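Local structure of gamma-glutamyl-gamma-aminobutyraldehyde dehydrogenase (Burkholderia cenocepacia, 4LIH) at residues A30-A35 with N226-A231; A93-W98 with A218-G223; A100-H105 with I209-L214; V136-E141 with K485-L490; V166-A171 with R242-I247. The protein probably oxidises aldehydes such as gamma-glutamyl-gamma-aminobutyraldehyde to carboxylic acids with NAD(P)+, as a member of the aldehyde dehydrogenase family. One frame throughout, in Å; residues are numbered along the deposited sequence.

Contact 1. Residues A30-A35 with N226-A231; sequences AFIDGA and NVVPGA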
# COMPACT_ATOMS: atom_id res chain seq x y z
N ALA A 30 25.51 -30.21 14.94
CA ALA A 30 24.19 -29.61 14.84
C ALA A 30 24.05 -28.52 15.87
O ALA A 30 24.71 -28.56 16.93
CB ALA A 30 23.12 -30.65 15.09
N PHE A 31 23.19 -27.56 15.58
CA PHE A 31 22.84 -26.56 16.55
C PHE A 31 21.35 -26.62 16.82
O PHE A 31 20.53 -26.20 15.98
CB PHE A 31 23.20 -25.14 16.12
CG PHE A 31 23.23 -24.16 17.27
CD1 PHE A 31 22.08 -23.47 17.68
CD2 PHE A 31 24.41 -23.93 17.94
CE1 PHE A 31 22.13 -22.58 18.73
CE2 PHE A 31 24.46 -23.07 19.03
CZ PHE A 31 23.32 -22.38 19.40
N ILE A 32 21.00 -27.11 18.01
CA ILE A 32 19.63 -27.43 18.31
C ILE A 32 19.33 -26.91 19.69
O ILE A 32 20.03 -27.29 20.64
CB ILE A 32 19.35 -28.96 18.19
CG1 ILE A 32 19.53 -29.47 16.76
CG2 ILE A 32 17.94 -29.29 18.60
CD1 ILE A 32 19.52 -30.98 16.58
N ASP A 33 18.28 -26.09 19.79
CA ASP A 33 17.76 -25.60 21.08
C ASP A 33 18.84 -24.94 21.92
O ASP A 33 19.03 -25.28 23.10
CB ASP A 33 17.08 -26.75 21.85
CG ASP A 33 16.16 -26.27 22.95
OD1 ASP A 33 15.92 -25.08 23.08
OD2 ASP A 33 15.63 -27.11 23.70
N GLY A 34 19.56 -23.99 21.31
CA GLY A 34 20.58 -23.16 21.98
C GLY A 34 21.95 -23.76 22.25
O GLY A 34 22.75 -23.15 22.98
N ALA A 35 22.26 -24.90 21.64
CA ALA A 35 23.52 -25.58 21.89
C ALA A 35 23.97 -26.48 20.76
O ALA A 35 23.15 -27.10 20.07
CB ALA A 35 23.40 -26.39 23.17
N ASN A 226 17.49 -23.30 14.63
CA ASN A 226 18.17 -24.60 14.74
C ASN A 226 18.70 -25.00 13.36
O ASN A 226 18.05 -24.75 12.33
CB ASN A 226 17.19 -25.67 15.16
CG ASN A 226 16.30 -25.25 16.31
OD1 ASN A 226 16.69 -25.33 17.47
ND2 ASN A 226 15.12 -24.72 15.97
N VAL A 227 19.87 -25.66 13.35
CA VAL A 227 20.49 -26.14 12.12
C VAL A 227 20.76 -27.65 12.30
O VAL A 227 21.37 -28.08 13.32
CB VAL A 227 21.79 -25.34 11.78
CG1 VAL A 227 22.56 -25.97 10.62
CG2 VAL A 227 21.46 -23.88 11.48
N VAL A 228 20.23 -28.42 11.36
CA VAL A 228 20.27 -29.88 11.37
C VAL A 228 20.98 -30.38 10.11
O VAL A 228 20.35 -30.62 9.08
CB VAL A 228 18.83 -30.46 11.43
CG1 VAL A 228 18.82 -31.98 11.38
CG2 VAL A 228 18.16 -29.97 12.68
N PRO A 229 22.31 -30.54 10.21
CA PRO A 229 23.05 -31.06 9.06
C PRO A 229 22.72 -32.54 8.77
O PRO A 229 22.25 -33.25 9.67
CB PRO A 229 24.53 -30.88 9.45
CG PRO A 229 24.56 -30.31 10.81
CD PRO A 229 23.17 -30.23 11.36
N GLY A 230 22.98 -32.96 7.52
CA GLY A 230 22.72 -34.35 7.07
C GLY A 230 22.39 -34.40 5.59
O GLY A 230 22.52 -33.38 4.88
N ALA A 231 21.92 -35.55 5.13
CA ALA A 231 21.64 -35.78 3.73
C ALA A 231 20.13 -35.63 3.43
O ALA A 231 19.47 -34.75 3.95
CB ALA A 231 22.18 -37.16 3.31

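Contact 2. Residues A93-W98 with A218-G223; sequences AVLLRW and AGIPAG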
# COMPACT_ATOMS: atom_id res chain seq x y z
N ALA A 93 16.09 -5.31 16.76
CA ALA A 93 17.38 -5.07 17.40
C ALA A 93 18.22 -6.36 17.46
O ALA A 93 19.40 -6.33 17.13
CB ALA A 93 17.23 -4.46 18.78
N VAL A 94 17.61 -7.48 17.83
CA VAL A 94 18.32 -8.78 17.84
C VAL A 94 18.83 -9.17 16.45
O VAL A 94 19.98 -9.53 16.30
CB VAL A 94 17.46 -9.89 18.46
CG1 VAL A 94 18.10 -11.26 18.31
CG2 VAL A 94 17.21 -9.58 19.93
N LEU A 95 17.98 -9.07 15.43
CA LEU A 95 18.39 -9.43 14.09
C LEU A 95 19.52 -8.53 13.56
O LEU A 95 20.46 -9.01 12.95
CB LEU A 95 17.19 -9.48 13.12
CG LEU A 95 16.15 -10.54 13.47
CD1 LEU A 95 14.88 -10.24 12.67
CD2 LEU A 95 16.68 -11.94 13.19
N LEU A 96 19.44 -7.22 13.80
CA LEU A 96 20.56 -6.34 13.50
C LEU A 96 21.87 -6.78 14.18
O LEU A 96 22.95 -6.76 13.54
CB LEU A 96 20.23 -4.86 13.84
CG LEU A 96 19.18 -4.21 12.94
CD1 LEU A 96 18.99 -2.70 13.29
CD2 LEU A 96 19.62 -4.35 11.54
N ARG A 97 21.81 -7.18 15.45
CA ARG A 97 23.01 -7.62 16.13
C ARG A 97 23.60 -8.89 15.48
O ARG A 97 24.79 -9.07 15.42
CB ARG A 97 22.73 -7.86 17.61
CG ARG A 97 23.91 -8.40 18.40
CD ARG A 97 25.04 -7.41 18.41
NE ARG A 97 26.23 -7.90 19.09
CZ ARG A 97 27.47 -7.59 18.75
NH1 ARG A 97 27.71 -6.80 17.73
NH2 ARG A 97 28.48 -8.11 19.43
N TRP A 98 22.74 -9.78 15.00
CA TRP A 98 23.20 -11.03 14.39
C TRP A 98 23.93 -10.74 13.09
O TRP A 98 25.04 -11.22 12.85
CB TRP A 98 22.00 -11.94 14.17
CG TRP A 98 22.28 -13.28 13.61
CD1 TRP A 98 23.41 -14.02 13.71
CD2 TRP A 98 21.32 -14.09 12.95
NE1 TRP A 98 23.22 -15.25 13.12
CE2 TRP A 98 21.95 -15.30 12.61
CE3 TRP A 98 19.99 -13.88 12.56
CZ2 TRP A 98 21.28 -16.32 11.96
CZ3 TRP A 98 19.34 -14.90 11.89
CH2 TRP A 98 19.98 -16.11 11.62
N ALA A 218 23.80 -13.52 19.55
CA ALA A 218 23.14 -12.23 19.34
C ALA A 218 21.86 -12.07 20.14
O ALA A 218 21.31 -10.95 20.17
CB ALA A 218 22.82 -12.06 17.86
N GLY A 219 21.34 -13.17 20.70
CA GLY A 219 20.09 -13.14 21.45
C GLY A 219 18.88 -13.83 20.83
O GLY A 219 17.77 -13.69 21.31
N ILE A 220 19.07 -14.61 19.78
CA ILE A 220 17.94 -15.37 19.23
C ILE A 220 17.68 -16.50 20.22
O ILE A 220 18.60 -17.29 20.51
CB ILE A 220 18.22 -15.89 17.82
CG1 ILE A 220 18.48 -14.74 16.85
CG2 ILE A 220 17.07 -16.78 17.34
CD1 ILE A 220 17.19 -14.11 16.35
N PRO A 221 16.46 -16.57 20.78
CA PRO A 221 16.29 -17.54 21.89
C PRO A 221 16.49 -19.02 21.49
O PRO A 221 16.37 -19.40 20.30
CB PRO A 221 14.86 -17.26 22.39
CG PRO A 221 14.54 -15.89 21.92
CD PRO A 221 15.29 -15.68 20.62
N ALA A 222 16.80 -19.84 22.48
CA ALA A 222 16.96 -21.26 22.28
C ALA A 222 15.73 -21.80 21.57
O ALA A 222 14.57 -21.51 21.94
CB ALA A 222 17.13 -21.98 23.60
N GLY A 223 16.00 -22.55 20.52
CA GLY A 223 14.94 -23.19 19.77
C GLY A 223 14.35 -22.41 18.61
O GLY A 223 13.66 -22.99 17.77

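Contact 3. Residues A100-H105 with I209-L214; sequences ALMREH and IRVAQL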
# COMPACT_ATOMS: atom_id res chain seq x y z
N ALA A 100 25.29 -7.83 12.28
CA ALA A 100 26.57 -7.20 12.70
C ALA A 100 27.64 -8.25 13.02
O ALA A 100 28.81 -8.11 12.63
CB ALA A 100 26.36 -6.28 13.88
N LEU A 101 27.24 -9.29 13.75
CA LEU A 101 28.14 -10.39 14.04
C LEU A 101 28.60 -11.09 12.77
O LEU A 101 29.80 -11.38 12.61
CB LEU A 101 27.54 -11.38 15.02
CG LEU A 101 27.49 -10.91 16.48
CD1 LEU A 101 26.57 -11.81 17.27
CD2 LEU A 101 28.86 -10.90 17.14
N MET A 102 27.68 -11.36 11.85
CA MET A 102 28.09 -11.98 10.59
C MET A 102 29.18 -11.13 9.95
O MET A 102 30.18 -11.65 9.46
CB MET A 102 26.95 -12.13 9.61
CG MET A 102 25.86 -13.08 10.04
SD MET A 102 24.60 -13.23 8.73
CE MET A 102 23.36 -13.93 9.76
N ARG A 103 28.97 -9.82 9.96
CA ARG A 103 29.91 -8.92 9.36
C ARG A 103 31.26 -8.91 10.11
O ARG A 103 32.32 -8.86 9.49
CB ARG A 103 29.30 -7.51 9.27
CG ARG A 103 28.18 -7.44 8.26
CD ARG A 103 27.67 -6.01 8.08
NE ARG A 103 26.50 -5.96 7.19
CZ ARG A 103 26.54 -5.95 5.85
NH1 ARG A 103 27.70 -5.98 5.17
NH2 ARG A 103 25.41 -5.91 5.17
N GLU A 104 31.21 -8.96 11.43
CA GLU A 104 32.42 -9.03 12.25
C GLU A 104 33.22 -10.31 11.95
O GLU A 104 34.45 -10.33 11.98
CB GLU A 104 32.07 -9.02 13.73
CG GLU A 104 31.65 -7.68 14.29
CD GLU A 104 31.29 -7.81 15.75
OE1 GLU A 104 32.02 -8.52 16.45
OE2 GLU A 104 30.27 -7.22 16.18
N HIS A 105 32.50 -11.39 11.69
CA HIS A 105 33.11 -12.67 11.34
C HIS A 105 33.14 -12.91 9.83
O HIS A 105 33.22 -14.05 9.37
CB HIS A 105 32.36 -13.79 12.05
CG HIS A 105 32.49 -13.75 13.54
ND1 HIS A 105 33.45 -14.47 14.21
CD2 HIS A 105 31.80 -13.07 14.49
CE1 HIS A 105 33.35 -14.24 15.51
NE2 HIS A 105 32.35 -13.40 15.71
N ILE A 209 25.82 -23.91 10.14
CA ILE A 209 26.23 -24.25 11.48
C ILE A 209 26.83 -23.03 12.17
O ILE A 209 26.43 -22.69 13.28
CB ILE A 209 27.23 -25.44 11.49
CG1 ILE A 209 26.54 -26.73 11.03
CG2 ILE A 209 27.81 -25.62 12.89
CD1 ILE A 209 27.40 -27.96 10.93
N ARG A 210 27.79 -22.38 11.52
CA ARG A 210 28.46 -21.24 12.12
C ARG A 210 27.49 -20.11 12.51
O ARG A 210 27.57 -19.60 13.64
CB ARG A 210 29.58 -20.70 11.22
CG ARG A 210 30.50 -19.66 11.86
CD ARG A 210 31.15 -20.24 13.11
NE ARG A 210 32.04 -19.27 13.80
CZ ARG A 210 31.81 -18.66 14.96
NH1 ARG A 210 30.75 -18.90 15.71
NH2 ARG A 210 32.70 -17.79 15.41
N VAL A 211 26.57 -19.74 11.61
CA VAL A 211 25.67 -18.60 11.86
C VAL A 211 24.65 -18.90 12.96
O VAL A 211 24.09 -17.98 13.59
CB VAL A 211 24.95 -18.05 10.60
CG1 VAL A 211 25.96 -17.56 9.56
CG2 VAL A 211 23.98 -19.04 9.98
N ALA A 212 24.43 -20.20 13.19
CA ALA A 212 23.56 -20.66 14.27
C ALA A 212 24.13 -20.26 15.62
O ALA A 212 23.40 -19.79 16.48
CB ALA A 212 23.40 -22.17 14.22
N GLN A 213 25.44 -20.46 15.76
CA GLN A 213 26.18 -20.10 16.95
C GLN A 213 26.09 -18.59 17.17
O GLN A 213 25.78 -18.13 18.27
CB GLN A 213 27.65 -20.55 16.82
CG GLN A 213 27.83 -22.06 16.74
CD GLN A 213 29.29 -22.50 16.70
OE1 GLN A 213 30.02 -22.17 15.76
NE2 GLN A 213 29.70 -23.28 17.70
N LEU A 214 26.33 -17.84 16.10
CA LEU A 214 26.24 -16.38 16.13
C LEU A 214 24.83 -15.91 16.44
O LEU A 214 24.66 -14.96 17.16
CB LEU A 214 26.74 -15.77 14.83
CG LEU A 214 28.19 -16.09 14.48
CD1 LEU A 214 28.46 -15.50 13.11
CD2 LEU A 214 29.21 -15.59 15.53

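Contact 4. Residues V136-E141 with K485-L490; sequences VEWFAE and KSLHAL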
# COMPACT_ATOMS: atom_id res chain seq x y z
N VAL A 136 19.26 -10.20 6.24
CA VAL A 136 18.81 -10.18 7.61
C VAL A 136 18.51 -8.72 8.05
O VAL A 136 17.48 -8.45 8.67
CB VAL A 136 19.84 -10.83 8.52
CG1 VAL A 136 19.46 -10.60 9.99
CG2 VAL A 136 19.92 -12.32 8.20
N GLU A 137 19.40 -7.80 7.75
CA GLU A 137 19.21 -6.42 8.14
C GLU A 137 17.97 -5.78 7.55
O GLU A 137 17.26 -4.98 8.22
CB GLU A 137 20.43 -5.57 7.73
CG GLU A 137 21.72 -5.87 8.52
CD GLU A 137 23.01 -5.48 7.80
OE1 GLU A 137 23.05 -5.10 6.61
OE2 GLU A 137 24.04 -5.58 8.44
N TRP A 138 17.71 -6.09 6.28
CA TRP A 138 16.60 -5.45 5.55
C TRP A 138 15.28 -5.95 6.12
O TRP A 138 14.39 -5.17 6.44
CB TRP A 138 16.71 -5.77 4.07
CG TRP A 138 15.87 -4.95 3.14
CD1 TRP A 138 16.24 -3.81 2.49
CD2 TRP A 138 14.54 -5.24 2.71
NE1 TRP A 138 15.20 -3.34 1.71
CE2 TRP A 138 14.16 -4.22 1.79
CE3 TRP A 138 13.63 -6.24 3.04
CZ2 TRP A 138 12.89 -4.17 1.20
CZ3 TRP A 138 12.36 -6.22 2.41
CH2 TRP A 138 12.02 -5.17 1.49
N PHE A 139 15.17 -7.25 6.36
CA PHE A 139 13.92 -7.72 6.95
C PHE A 139 13.75 -7.23 8.39
O PHE A 139 12.63 -6.93 8.80
CB PHE A 139 13.73 -9.23 6.79
CG PHE A 139 13.34 -9.63 5.37
CD1 PHE A 139 12.03 -9.37 4.89
CD2 PHE A 139 14.30 -10.09 4.49
CE1 PHE A 139 11.66 -9.71 3.58
CE2 PHE A 139 13.94 -10.40 3.19
CZ PHE A 139 12.64 -10.21 2.74
N ALA A 140 14.86 -7.09 9.12
CA ALA A 140 14.84 -6.55 10.46
C ALA A 140 14.30 -5.13 10.39
O ALA A 140 13.41 -4.73 11.16
CB ALA A 140 16.24 -6.53 11.05
N GLU A 141 14.85 -4.37 9.46
CA GLU A 141 14.48 -2.95 9.33
C GLU A 141 13.05 -2.77 8.80
O GLU A 141 12.47 -1.72 8.94
CB GLU A 141 15.45 -2.27 8.36
CG GLU A 141 16.84 -2.00 8.91
CD GLU A 141 17.80 -1.46 7.84
OE1 GLU A 141 17.50 -1.55 6.65
OE2 GLU A 141 18.86 -0.90 8.19
N LYS A 485 13.18 -12.55 -1.22
CA LYS A 485 13.41 -11.11 -1.20
C LYS A 485 12.07 -10.32 -1.24
O LYS A 485 11.01 -10.87 -1.61
CB LYS A 485 14.35 -10.66 -2.34
CG LYS A 485 15.64 -11.47 -2.51
CD LYS A 485 16.72 -10.70 -3.28
CE LYS A 485 16.34 -10.40 -4.71
NZ LYS A 485 17.38 -9.58 -5.36
N SER A 486 12.13 -9.05 -0.86
CA SER A 486 11.04 -8.09 -0.86
C SER A 486 10.07 -8.44 0.23
O SER A 486 10.17 -9.52 0.83
CB SER A 486 10.29 -8.08 -2.20
OG SER A 486 9.30 -9.08 -2.27
N LEU A 487 9.13 -7.54 0.46
CA LEU A 487 8.12 -7.74 1.50
C LEU A 487 7.25 -8.94 1.18
O LEU A 487 6.73 -9.57 2.09
CB LEU A 487 7.24 -6.52 1.70
CG LEU A 487 7.98 -5.29 2.23
CD1 LEU A 487 6.99 -4.14 2.20
CD2 LEU A 487 8.48 -5.54 3.62
N HIS A 488 7.15 -9.26 -0.11
CA HIS A 488 6.38 -10.40 -0.60
C HIS A 488 6.93 -11.73 -0.09
O HIS A 488 6.22 -12.69 -0.05
CB HIS A 488 6.39 -10.43 -2.14
CG HIS A 488 5.71 -9.24 -2.74
ND1 HIS A 488 4.35 -9.07 -2.68
CD2 HIS A 488 6.20 -8.11 -3.28
CE1 HIS A 488 4.03 -7.90 -3.21
NE2 HIS A 488 5.14 -7.29 -3.55
N ALA A 489 8.19 -11.75 0.30
CA ALA A 489 8.79 -12.96 0.92
C ALA A 489 8.08 -13.35 2.22
O ALA A 489 7.98 -14.53 2.56
CB ALA A 489 10.28 -12.75 1.14
N LEU A 490 7.57 -12.35 2.94
CA LEU A 490 6.94 -12.57 4.26
C LEU A 490 5.60 -13.32 4.17
O LEU A 490 5.16 -13.94 5.14
CB LEU A 490 6.72 -11.22 4.96
CG LEU A 490 8.03 -10.49 5.27
CD1 LEU A 490 7.82 -9.00 5.41
CD2 LEU A 490 8.70 -11.08 6.50

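Contact 5. Residues V166-A171 with R242-I247; sequences VGVVAA and RDVDCI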
# COMPACT_ATOMS: atom_id res chain seq x y z
N VAL A 166 3.38 -18.02 11.00
CA VAL A 166 2.71 -19.32 10.73
C VAL A 166 3.07 -20.31 11.89
O VAL A 166 2.28 -21.20 12.26
CB VAL A 166 3.04 -19.79 9.27
CG1 VAL A 166 4.46 -20.24 9.13
CG2 VAL A 166 2.11 -20.87 8.75
N GLY A 167 4.22 -20.12 12.48
CA GLY A 167 4.71 -21.00 13.59
C GLY A 167 6.10 -21.58 13.36
O GLY A 167 7.11 -20.90 13.55
N VAL A 168 6.16 -22.87 13.05
CA VAL A 168 7.42 -23.52 12.81
C VAL A 168 7.71 -23.64 11.31
O VAL A 168 6.92 -24.28 10.53
CB VAL A 168 7.49 -24.93 13.48
CG1 VAL A 168 8.78 -25.61 13.07
CG2 VAL A 168 7.37 -24.85 15.02
N VAL A 169 8.84 -23.06 10.90
CA VAL A 169 9.26 -23.05 9.48
C VAL A 169 10.49 -23.93 9.29
O VAL A 169 11.45 -23.79 10.03
CB VAL A 169 9.59 -21.63 9.02
CG1 VAL A 169 10.12 -21.61 7.61
CG2 VAL A 169 8.36 -20.72 9.12
N ALA A 170 10.39 -24.88 8.36
CA ALA A 170 11.51 -25.69 7.92
C ALA A 170 12.06 -25.05 6.66
O ALA A 170 11.29 -24.68 5.79
CB ALA A 170 11.07 -27.13 7.68
N ALA A 171 13.36 -24.88 6.60
CA ALA A 171 14.04 -24.44 5.37
C ALA A 171 15.12 -25.44 4.93
O ALA A 171 16.05 -25.73 5.69
CB ALA A 171 14.64 -23.09 5.60
N ARG A 242 4.49 -33.54 11.33
CA ARG A 242 3.16 -33.12 11.76
C ARG A 242 3.15 -31.78 12.52
O ARG A 242 2.10 -31.15 12.67
CB ARG A 242 2.52 -34.23 12.62
N ASP A 243 4.33 -31.32 12.90
CA ASP A 243 4.47 -30.15 13.72
C ASP A 243 5.23 -28.99 13.10
O ASP A 243 5.59 -28.01 13.79
CB ASP A 243 5.16 -30.54 14.98
CG ASP A 243 4.70 -29.74 16.09
OD1 ASP A 243 3.61 -29.16 15.92
OD2 ASP A 243 5.41 -29.69 17.10
N VAL A 244 5.50 -29.12 11.83
CA VAL A 244 6.09 -28.07 10.99
C VAL A 244 4.88 -27.47 10.22
O VAL A 244 4.05 -28.18 9.69
CB VAL A 244 7.12 -28.67 10.03
CG1 VAL A 244 7.52 -27.69 8.92
CG2 VAL A 244 8.35 -29.15 10.80
N ASP A 245 4.84 -26.14 10.14
CA ASP A 245 3.72 -25.43 9.59
C ASP A 245 3.97 -24.93 8.17
O ASP A 245 3.05 -24.57 7.47
CB ASP A 245 3.43 -24.23 10.49
CG ASP A 245 3.06 -24.65 11.91
OD1 ASP A 245 2.01 -25.33 12.04
OD2 ASP A 245 3.75 -24.29 12.88
N CYS A 246 5.23 -24.93 7.76
CA CYS A 246 5.65 -24.36 6.48
C CYS A 246 6.97 -24.92 6.12
O CYS A 246 7.79 -25.06 6.98
CB CYS A 246 5.77 -22.83 6.60
SG CYS A 246 6.64 -22.08 5.23
N ILE A 247 7.18 -25.28 4.85
CA ILE A 247 8.48 -25.72 4.39
C ILE A 247 8.87 -24.88 3.15
O ILE A 247 8.08 -24.80 2.20
CB ILE A 247 8.56 -27.25 4.10
CG1 ILE A 247 10.00 -27.63 3.74
CG2 ILE A 247 7.61 -27.66 2.97
CD1 ILE A 247 10.35 -29.08 3.94

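Contact 1. Residues A30-A35 with N226-A231
Backbone hydrogen bonds carry most of the join between Phe31 and Val227, an antiparallel hydrogen-bonded pair that forms a single beta bridge. Phe31 N gives its hydrogen to Val227 O at 2.9 Å, and Val227 N returns one to Phe31 O at 2.8 Å. Phe31 O is also approached by the alpha carbon of Asn226, a CA-H...O contact of 3.1 Å.

A side-chain amide supplies the third bond. Asn226 OD1 accepts Asp33 N at 2.9 Å, roughly in line with the amide carbonyl and with an almost straight N-H...O angle of 170°. With CG beside its own backbone N (chi1 -46°), the amide is directed at the turn that follows strand 30-32. Its ND2 is engaged by Gly223 O and Val196 O, so both ends of the amide are used and its rotation is fixed. The carboxylate of Asp33 turns elsewhere, to a salt bridge with Arg76.

Apolar contact is slighter. Pro229 CD lies 3.8 Å from Ala30 CB, while Ile32 CD1 touches Val228 CG2 more loosely at 4.3 Å. The ring of Phe31 leads off toward Ala212 and Phe216 of helix 206-218.

The bridge thus places the hairpin strand 30-32 beside strand 225-227, the edge of the Rossmann-type sheet in this chain. Three hydrogen bonds satisfy buried backbone groups and the Asn226 amide oxygen, with modest apolar contact alongside, and Asn226 ties the turn, strand 195-199 and the loop at Gly223 together.

Contact 2. Residues A93-W98 with A218-G223
A Schellman motif ends helix 206-218 at Gly219, and the turn it makes packs Ala218 and Ile220 against one side of helix 88-104. Gly219 takes a positive phi of 111°, a conformation suited to glycine, with two bonds back into the last helical turn, which lets the chain leave the helix just where Val94 lies.

Val94 CG1 is at the centre of the contact. Val94 CG1 lies 3.6 Å from Ile220 CD1 and 3.7 Å from Gly219 C. The valine and isoleucine side chains meet at a slant, and Ile220 is bent at its second torsion (chi2 -81°), which swings Ile220 CD1 back so that it also reaches Leu95 CD2 at 3.9 Å. One helical turn further on, the methyl carbon Ala218 CB sits 3.6 Å from Trp98 CA and 3.9 Å from Arg97 CG, wedged against the helix backbone. Trp98 NE1 bonds to Val211 O, and the guanidinium of Arg97 turns to Glu104.

No hydrogen bond spans the two segments. Cohesion therefore comes from methyl and methylene groups fitted together, while the polar ends of Arg97 and Trp98 find partners outside the contact.

Contact 3. Residues A100-H105 with I209-L214
Arg210 reaches His105 with the end of its guanidinium: Arg210 NH2 stands 3.6 Å from both CE1 and ND1 of the His105 imidazole, the two planes being 73° apart. The chain gets there through a bend at chi2 (58°), and no hydrogen bond links the pair. Both turn instead to Glu108 of the following helix, Arg210 by a salt bridge through NE and His105 by a weak bond from ND1, so a shared carboxylate probably offsets the positive charge of the guanidinium beside the ring.

One residue on, Val211 offers CG1 to Met102 CE at 4.5 Å, a light touch between two buried groups. Here helix 206-218 packs on the Rossmann-type sheet, where Ala212 faces Val227, and the C-terminal end of helix 88-104 crosses it at 125° between the directions of the local segments, their axes 10.2 Å apart.

Leu214 is the most extensively covered residue of 209-214. Leu214 CD1 lies near Met102 CA, and Leu101 CD1 packs 3.7 Å from Leu214 O. Leu214 CD2 rests over one face of the His105 ring, 4.0 Å from the centroid and displaced toward the rim, a CH-pi contact.

Contact 4. Residues V136-E141 with K485-L490
Phe139 and Trp138 present their aromatic rings to segment 485-490 chiefly by their edges. One face of the Phe139 ring is covered by its neighbour, Trp138 CE3 standing 3.8 Å above the ring centre, and the edge of the indole in turn meets Phe139 CD1. At the far rim of the phenyl ring Ser486 O lies in the ring plane, 3.1 Å from Phe139 CE1 and 3.2 Å from Phe139 CZ. An electron-rich oxygen against the slightly positive ring hydrogens is a favourable arrangement, and the same oxygen also accepts Ala489 N, so the turn is closed while its carbonyl faces the phenylalanine.

Phe139 carries CG beside its backbone N (chi1 -75°), which turns the ring toward the loop. There Ala489 CB approaches Phe139 CZ at 3.8 Å, and Leu490 CD2 comes within 4.1 Å of Phe139 CD1, Phe139 and Leu490 running alongside one another, oppositely pointed. Trp138 CH2, at the outer corner of the indole, is 3.9 Å from Leu487 N, which sits near the ring plane, and 4.1 Å from Leu487 CG. Ser486 OG bonds back to Lys485 O and weakly receives His488 N.

The Lys485 side chain lies about 8 Å from that of Glu274, the predicted active-site residue. The contact presses helix 121-142 onto the loop leading to strand 494-502. Pro188 and Ala191 of helix 178-191 flank Phe139, whereas Trp138 makes a hydrogen bond from NE1 to Asp144 O and a cation-pi contact with Lys145, both of the second subunit. His488 reaches Glu149 of the third subunit, so the loop lies between helices of its own chain and the tetramer interface.

Contact 5. Residues V166-A171 with R242-I247
Asp245 holds its carboxylate beside its own backbone N (chi1 -62°), and this sets OD2 in front of Val168 N; Val166, with CG1 tucked between its backbone N and carbonyl carbon (chi1 72°), turns CG2 to the aspartate's CB and CG1 to the CB of Cys246. The two segments begin the parallel pairing of strands 157-172 and 246-250 in the Rossmann-type sheet of the probable cofactor-binding domain.

The aspartate bond comes just before the ladder. Val168 N meets Asp245 OD2 at 2.8 Å, almost straight at 178°, using the lone pair turned away from the other oxygen. Arg75 of helix 64-80 adds a salt bridge to the same oxygen, so OD2 is gripped twice and the carboxylate would be expected to stay charged. Gly167, in a conformation suited to glycine, brings the strand past this group without a side chain to meet it.

Val168 O then accepts Asp245 N at 2.8 Å and, weakly, Cys246 N. Ala170 N continues the ladder with a bond to Cys246 O at 2.9 Å, and the alpha carbon of Ile247 makes a CA-H...O contact with Ala170 O.

The paired residues face two ways. Val169 and Cys246 project to one side, Val169 CG2 and Cys246 CB 4.2 Å apart, where Trp272 and Tyr493 also pack. Ala170 and Ile247 take the other side, against helix 232-240. There Ala170 CB is 4.1 Å from Ile247 CG1 and 3.8 Å from Val244 CG1.

From the N terminus, contact 1 returns residues 30-35 to strand 225-227 and closes a loop of 190 residues. Contact 2, joining 93-98 to 218-223, lies within that loop, and contact 3 lies within contact 2, so the three are concentric; both inner ones use helix 88-104. Contact 4 closes the longest loop, from helix 121-142 to the segment before strand 494-502, and crosses all three. Contact 5 falls wholly within contact 4's loop and likewise crosses the first three. Contacts 1 and 5 reach the same sheet, while Leu95 packing on Val136 and Ala140, and the Arg103-Glu137 salt bridge, couple the helices of contacts 2 to 4.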